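Local coordinates for protein CT263 (Chlamydia trachomatis, PDB 4QAT) that probably acts as a nucleoside hydrolase of the MTA/SAH nucleosidase-like family, cleaving a futalosine-type intermediate on the chlamydial route to menaquinone, at residues A[6-11]-A[68-73]; A[41-46]-A[193-198]. The protein carries 1 engineered substitution. One frame throughout, in Å; residues are numbered along the deposited sequence. Where two conformers were deposited one is given.

Contact 1: A[6-11]-A[68-73]; sequences MFKLLL and GYDLWI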
loop_
_atom_site.group_PDB
_atom_site.type_symbol
_atom_site.label_atom_id
_atom_site.label_comp_id
_atom_site.label_asym_id
_atom_site.label_seq_id
_atom_site.Cartn_x
_atom_site.Cartn_y
_atom_site.Cartn_z
ATOM N N MET A 6 -18.912 15.913 0.482
ATOM C CA MET A 6 -18.531 14.694 -0.289
ATOM C C MET A 6 -17.189 14.181 0.210
ATOM O O MET A 6 -16.238 14.951 0.317
ATOM C CB MET A 6 -18.473 15.010 -1.791
ATOM C CG MET A 6 -18.110 13.840 -2.705
ATOM S SD MET A 6 -19.253 13.684 -4.100
ATOM C CE MET A 6 -18.107 13.676 -5.471
ATOM N N PHE A 7 -17.111 12.890 0.527
ATOM C CA PHE A 7 -15.887 12.309 1.067
ATOM C C PHE A 7 -15.012 11.841 -0.088
ATOM O O PHE A 7 -15.476 11.100 -0.964
ATOM C CB PHE A 7 -16.209 11.147 2.003
ATOM C CG PHE A 7 -15.010 10.593 2.691
ATOM C CD1 PHE A 7 -14.516 11.187 3.840
ATOM C CD2 PHE A 7 -14.366 9.489 2.179
ATOM C CE1 PHE A 7 -13.395 10.679 4.469
ATOM C CE2 PHE A 7 -13.256 8.977 2.800
ATOM C CZ PHE A 7 -12.767 9.571 3.948
ATOM N N LYS A 8 -13.752 12.272 -0.087
ATOM C CA LYS A 8 -12.840 12.055 -1.204
ATOM C C LYS A 8 -11.706 11.131 -0.761
ATOM O O LYS A 8 -10.842 11.525 0.039
ATOM C CB LYS A 8 -12.315 13.397 -1.715
ATOM C CG LYS A 8 -13.366 14.383 -2.307
ATOM C CD LYS A 8 -12.605 15.539 -2.992
ATOM C CE LYS A 8 -13.315 16.871 -2.922
ATOM N NZ LYS A 8 -14.453 16.939 -3.872
ATOM N N LEU A 9 -11.690 9.912 -1.301
ATOM C CA LEU A 9 -10.756 8.859 -0.905
ATOM C C LEU A 9 -9.845 8.528 -2.079
ATOM O O LEU A 9 -10.318 8.226 -3.181
ATOM C CB LEU A 9 -11.521 7.617 -0.448
ATOM C CG LEU A 9 -10.784 6.351 -0.039
ATOM C CD1 LEU A 9 -9.685 6.582 0.971
ATOM C CD2 LEU A 9 -11.824 5.372 0.511
ATOM N N LEU A 10 -8.547 8.594 -1.847
ATOM C CA LEU A 10 -7.541 8.193 -2.823
ATOM C C LEU A 10 -6.944 6.866 -2.386
ATOM O O LEU A 10 -6.395 6.770 -1.290
ATOM C CB LEU A 10 -6.448 9.256 -2.938
ATOM C CG LEU A 10 -5.254 8.945 -3.847
ATOM C CD1 LEU A 10 -5.693 8.783 -5.320
ATOM C CD2 LEU A 10 -4.195 10.042 -3.689
ATOM N N LEU A 11 -7.016 5.872 -3.254
ATOM C CA LEU A 11 -6.331 4.602 -3.058
ATOM C C LEU A 11 -5.067 4.623 -3.890
ATOM O O LEU A 11 -5.114 4.929 -5.082
ATOM C CB LEU A 11 -7.211 3.432 -3.488
ATOM C CG LEU A 11 -8.628 3.452 -2.916
ATOM C CD1 LEU A 11 -9.400 2.309 -3.534
ATOM C CD2 LEU A 11 -8.665 3.320 -1.416
ATOM N N GLY A 68 -6.568 17.786 -1.890
ATOM C CA GLY A 68 -8.010 17.833 -1.896
ATOM C C GLY A 68 -8.703 16.591 -1.394
ATOM O O GLY A 68 -9.923 16.627 -1.224
ATOM N N TYR A 69 -7.967 15.503 -1.140
ATOM C CA TYR A 69 -8.573 14.280 -0.620
ATOM C C TYR A 69 -8.759 14.383 0.895
ATOM O O TYR A 69 -8.141 15.205 1.562
ATOM C CB TYR A 69 -7.717 13.051 -0.975
ATOM C CG TYR A 69 -7.739 12.765 -2.455
ATOM C CD1 TYR A 69 -8.828 12.110 -3.041
ATOM C CD2 TYR A 69 -6.707 13.186 -3.275
ATOM C CE1 TYR A 69 -8.865 11.872 -4.416
ATOM C CE2 TYR A 69 -6.727 12.943 -4.638
ATOM C CZ TYR A 69 -7.809 12.292 -5.207
ATOM O OH TYR A 69 -7.816 12.064 -6.572
ATOM N N ASP A 70 -9.646 13.548 1.430
ATOM C CA ASP A 70 -9.861 13.487 2.868
ATOM C C ASP A 70 -9.092 12.368 3.545
ATOM O O ASP A 70 -8.896 12.417 4.757
ATOM C CB ASP A 70 -11.342 13.310 3.153
ATOM C CG ASP A 70 -12.156 14.468 2.620
ATOM O OD1 ASP A 70 -11.936 15.561 3.151
ATOM O OD2 ASP A 70 -12.979 14.308 1.669
ATOM N N LEU A 71 -8.697 11.355 2.791
ATOM C CA LEU A 71 -7.959 10.208 3.304
ATOM C C LEU A 71 -7.234 9.591 2.133
ATOM O O LEU A 71 -7.787 9.517 1.034
ATOM C CB LEU A 71 -8.869 9.165 3.957
ATOM C CG LEU A 71 -8.209 7.870 4.431
ATOM C CD1 LEU A 71 -7.172 8.208 5.491
ATOM C CD2 LEU A 71 -9.250 6.886 4.959
ATOM N N TRP A 72 -5.989 9.181 2.369
ATOM C CA TRP A 72 -5.268 8.311 1.459
ATOM C C TRP A 72 -5.145 6.936 2.096
ATOM O O TRP A 72 -4.894 6.813 3.302
ATOM C CB TRP A 72 -3.848 8.806 1.161
ATOM C CG TRP A 72 -3.651 10.105 0.459
ATOM C CD1 TRP A 72 -4.592 11.046 0.114
ATOM C CD2 TRP A 72 -2.395 10.607 -0.009
ATOM N NE1 TRP A 72 -3.979 12.118 -0.523
ATOM C CE2 TRP A 72 -2.634 11.866 -0.609
ATOM C CE3 TRP A 72 -1.078 10.114 0.040
ATOM C CZ2 TRP A 72 -1.606 12.632 -1.170
ATOM C CZ3 TRP A 72 -0.061 10.872 -0.508
ATOM C CH2 TRP A 72 -0.329 12.124 -1.103
ATOM N N ILE A 73 -5.299 5.904 1.280
ATOM C CA ILE A 73 -5.029 4.532 1.681
ATOM C C ILE A 73 -4.002 3.977 0.710
ATOM O O ILE A 73 -4.254 3.900 -0.495
ATOM C CB ILE A 73 -6.296 3.659 1.701
ATOM C CG1 ILE A 73 -7.296 4.231 2.710
ATOM C CG2 ILE A 73 -5.911 2.216 2.069
ATOM C CD1 ILE A 73 -8.581 3.449 2.846
HETATM O O HOH W 1 -14.220 16.337 0.675
#
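Leu-10 packs against two rings, Tyr-69 by its CB and Trp-72 by its CD2, where strands 7-13 and 71-80 run parallel, 22° apart over these segments, in the mixed sheet of an alpha/beta fold like that of the nucleoside phosphorylases and MTA/SAH nucleosidases. With CG anti to the backbone N (chi1 176°), its isobutyl group extends alongside Trp-72. CD2 sits 3.8 Å from the centroid of the Trp-72 five-membered ring, over one face. CB of Leu-10 meets the other aromatic, standing 3.6 Å from the centroid of the Tyr-69 ring, almost directly above its centre. Two CH-pi contacts thus leave from one leucine. The Tyr-69 hydroxyl is hydrogen-bonded to Asp-46 OD2 on strand 43-49, and helix 144-153 packs against Trp-72. On the other face, Leu-9, Leu-11, Leu-71 and Ile-73 pack together, Leu-9 CD1 lying 3.8 Å from Ile-73 CG1, and Phe-7 closes the row at Leu-71. Backbone bonds hold the parallel register, Leu-10 giving its N-H to Leu-71 O and Ile-73 N donating to Leu-10 O at 2.9 Å. At the strand entrance the pattern changes. Lys-8 O takes the N-H of Asp-70 at 2.7 Å, with only a weak second bond from Leu-71 N. The Phe-7 ring and the Asp-70 carboxylate pass one another head to tail, their planes 25° apart, with Phe-7 CE1 3.6 Å from Asp-70 CB. The Lys-8 ammonium and Asp-70 carboxylate, though opposite in charge, are not in contact: the lysine chain bends off past Gly-68 O. A water donates to both Asp-70 OD2 and Met-6 O. The anti lone pair of Asp-70 OD2, directed away from OD1, accepts the N-H of Lys-8 at 2.8 Å.

Contact 2: A[41-46]-A[193-198]; sequences ENVLLD and PIYSSF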
loop_
_atom_site.group_PDB
_atom_site.type_symbol
_atom_site.label_atom_id
_atom_site.label_comp_id
_atom_site.label_asym_id
_atom_site.label_seq_id
_atom_site.Cartn_x
_atom_site.Cartn_y
_atom_site.Cartn_z
ATOM N N GLU A 41 -23.122 8.507 -4.472
ATOM C CA GLU A 41 -23.667 9.065 -3.236
ATOM C C GLU A 41 -22.726 10.195 -2.822
ATOM O O GLU A 41 -22.467 11.103 -3.630
ATOM C CB GLU A 41 -23.836 7.947 -2.205
ATOM C CG GLU A 41 -24.421 6.634 -2.727
ATOM C CD GLU A 41 -25.936 6.627 -2.775
ATOM O OE1 GLU A 41 -26.560 7.577 -2.256
ATOM O OE2 GLU A 41 -26.506 5.659 -3.331
ATOM N N ASN A 42 -22.182 10.174 -1.613
ATOM C CA ASN A 42 -21.314 11.227 -1.123
ATOM C C ASN A 42 -19.837 10.893 -1.255
ATOM O O ASN A 42 -19.015 11.612 -0.680
ATOM C CB ASN A 42 -21.621 11.508 0.345
ATOM C CG ASN A 42 -21.233 10.344 1.242
ATOM O OD1 ASN A 42 -21.885 9.300 1.212
ATOM N ND2 ASN A 42 -20.162 10.510 2.030
ATOM N N VAL A 43 -19.468 9.824 -1.965
ATOM C CA VAL A 43 -18.092 9.319 -1.928
ATOM C C VAL A 43 -17.471 9.372 -3.315
ATOM O O VAL A 43 -18.023 8.831 -4.279
ATOM C CB VAL A 43 -18.021 7.885 -1.379
ATOM C CG1 VAL A 43 -16.576 7.402 -1.351
ATOM C CG2 VAL A 43 -18.621 7.828 0.006
ATOM N N LEU A 44 -16.299 9.983 -3.395
ATOM C CA LEU A 44 -15.461 9.937 -4.581
ATOM C C LEU A 44 -14.321 8.986 -4.283
ATOM O O LEU A 44 -13.647 9.121 -3.253
ATOM C CB LEU A 44 -14.902 11.315 -4.939
ATOM C CG LEU A 44 -13.802 11.351 -6.011
ATOM C CD1 LEU A 44 -14.352 10.998 -7.405
ATOM C CD2 LEU A 44 -13.126 12.696 -6.033
ATOM N N LEU A 45 -14.104 8.033 -5.177
ATOM C CA LEU A 45 -13.066 7.032 -5.011
ATOM C C LEU A 45 -12.126 7.103 -6.205
ATOM O O LEU A 45 -12.504 6.740 -7.320
ATOM C CB LEU A 45 -13.700 5.648 -4.888
ATOM C CG LEU A 45 -12.839 4.497 -4.421
ATOM C CD1 LEU A 45 -12.199 4.788 -3.058
ATOM C CD2 LEU A 45 -13.720 3.253 -4.360
ATOM N N ASP A 46 -10.890 7.529 -5.969
ATOM C CA ASP A 46 -9.896 7.625 -7.025
ATOM C C ASP A 46 -8.791 6.618 -6.754
ATOM O O ASP A 46 -8.526 6.275 -5.599
ATOM C CB ASP A 46 -9.294 9.032 -7.115
ATOM C CG ASP A 46 -10.266 10.054 -7.716
ATOM O OD1 ASP A 46 -11.306 9.651 -8.297
ATOM O OD2 ASP A 46 -9.979 11.258 -7.606
ATOM N N PRO A 193 -15.089 -2.638 3.156
ATOM C CA PRO A 193 -15.813 -2.136 4.335
ATOM C C PRO A 193 -15.446 -0.709 4.691
ATOM O O PRO A 193 -16.262 0.007 5.285
ATOM C CB PRO A 193 -15.418 -3.124 5.442
ATOM C CG PRO A 193 -14.140 -3.803 4.922
ATOM C CD PRO A 193 -14.360 -3.890 3.443
ATOM N N ILE A 194 -14.228 -0.277 4.356
ATOM C CA ILE A 194 -13.840 1.104 4.613
ATOM C C ILE A 194 -14.643 2.027 3.716
ATOM O O ILE A 194 -15.291 2.971 4.184
ATOM C CB ILE A 194 -12.326 1.290 4.408
ATOM C CG1 ILE A 194 -11.542 0.277 5.238
ATOM C CG2 ILE A 194 -11.924 2.702 4.811
ATOM C CD1 ILE A 194 -10.049 0.249 4.903
ATOM N N TYR A 195 -14.635 1.739 2.415
ATOM C CA TYR A 195 -15.472 2.464 1.474
ATOM C C TYR A 195 -16.919 2.557 1.958
ATOM O O TYR A 195 -17.570 3.597 1.801
ATOM C CB TYR A 195 -15.395 1.773 0.115
ATOM C CG TYR A 195 -16.497 2.182 -0.805
ATOM C CD1 TYR A 195 -17.711 1.501 -0.812
ATOM C CD2 TYR A 195 -16.338 3.262 -1.659
ATOM C CE1 TYR A 195 -18.726 1.887 -1.644
ATOM C CE2 TYR A 195 -17.346 3.646 -2.495
ATOM C CZ TYR A 195 -18.533 2.955 -2.480
ATOM O OH TYR A 195 -19.535 3.343 -3.314
ATOM N N SER A 196 -17.442 1.478 2.550
ATOM C CA SER A 196 -18.839 1.463 2.975
ATOM C C SER A 196 -19.078 2.341 4.196
ATOM O O SER A 196 -20.181 2.878 4.362
ATOM C CB SER A 196 -19.290 0.030 3.273
ATOM O OG SER A 196 -20.601 0.019 3.824
ATOM N N SER A 197 -18.066 2.506 5.052
ATOM C CA SER A 197 -18.227 3.279 6.282
ATOM C C SER A 197 -18.513 4.747 6.001
ATOM O O SER A 197 -19.153 5.420 6.816
ATOM C CB SER A 197 -16.968 3.171 7.144
ATOM O OG SER A 197 -16.716 1.837 7.541
ATOM N N PHE A 198 -18.028 5.268 4.874
ATOM C CA PHE A 198 -18.164 6.688 4.557
ATOM C C PHE A 198 -19.376 6.986 3.691
ATOM O O PHE A 198 -19.553 8.131 3.257
ATOM C CB PHE A 198 -16.888 7.197 3.886
ATOM C CG PHE A 198 -15.732 7.305 4.827
ATOM C CD1 PHE A 198 -15.568 8.434 5.609
ATOM C CD2 PHE A 198 -14.830 6.263 4.960
ATOM C CE1 PHE A 198 -14.504 8.534 6.501
ATOM C CE2 PHE A 198 -13.767 6.365 5.844
ATOM C CZ PHE A 198 -13.608 7.515 6.614
#
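Strand 43-46 faces the last turn of helix 180-197 and the residue that follows it, Phe-198, across a wide gap filled by side chains, the nearest CA atoms being those of Val-43 and Phe-198 at 7.0 Å. The polar tie is made by Asn-42, just ahead of the strand. Its CG lies between the backbone N and the carbonyl carbon (chi1 68°), which swings the amide toward the helix end. There ND2 donates to Phe-198 O at 2.7 Å, with a C=O...N angle of 172°; Phe-198 O lies only 7° out of the Asn-42 amide plane. Asn-42 OD1 accepts from Asp-200 N, so both ends of one amide hold the C-terminal tail. Val-43 CG2 packs 3.4 Å from the same Phe-198 O. Two methyls from the strand rest against the Tyr-195 ring: Val-43 CG1 comes 4.0 Å from CE2, and Leu-45 CD2 comes 3.8 Å from CD2 of the tyrosine. Phe-26 and strand 36-40 also touch this ring, while the Phe-198 ring stacks with Phe-7. Helix-on-sheet packing, here of a C-terminal helix against an outer part of the sheet, is characteristic of the alpha/beta layers of this nucleosidase-like fold.

Overall arrangement
The two contacts meet through neighbouring strands 7-13 and 43-49, their centres 9 Å apart on the same side of the chain's centre. Contact 1 joins strands within the sheet and contact 2 sets a helix on it, so the first relies on backbone hydrogen bonds and the second on side chains with one hydrogen bond from an amide side chain. Contact 1 buries 618 Å² and runs from a buried leucine-rich centre to a more open end with Lys-8, Asp-70 and Gly-68; contact 2 buries 226 Å², and most of its touching residues are buried. Their segments alternate along the chain, and a probable backbone hydrogen bond from Phe-7 N to Asn-42 O connects them directly.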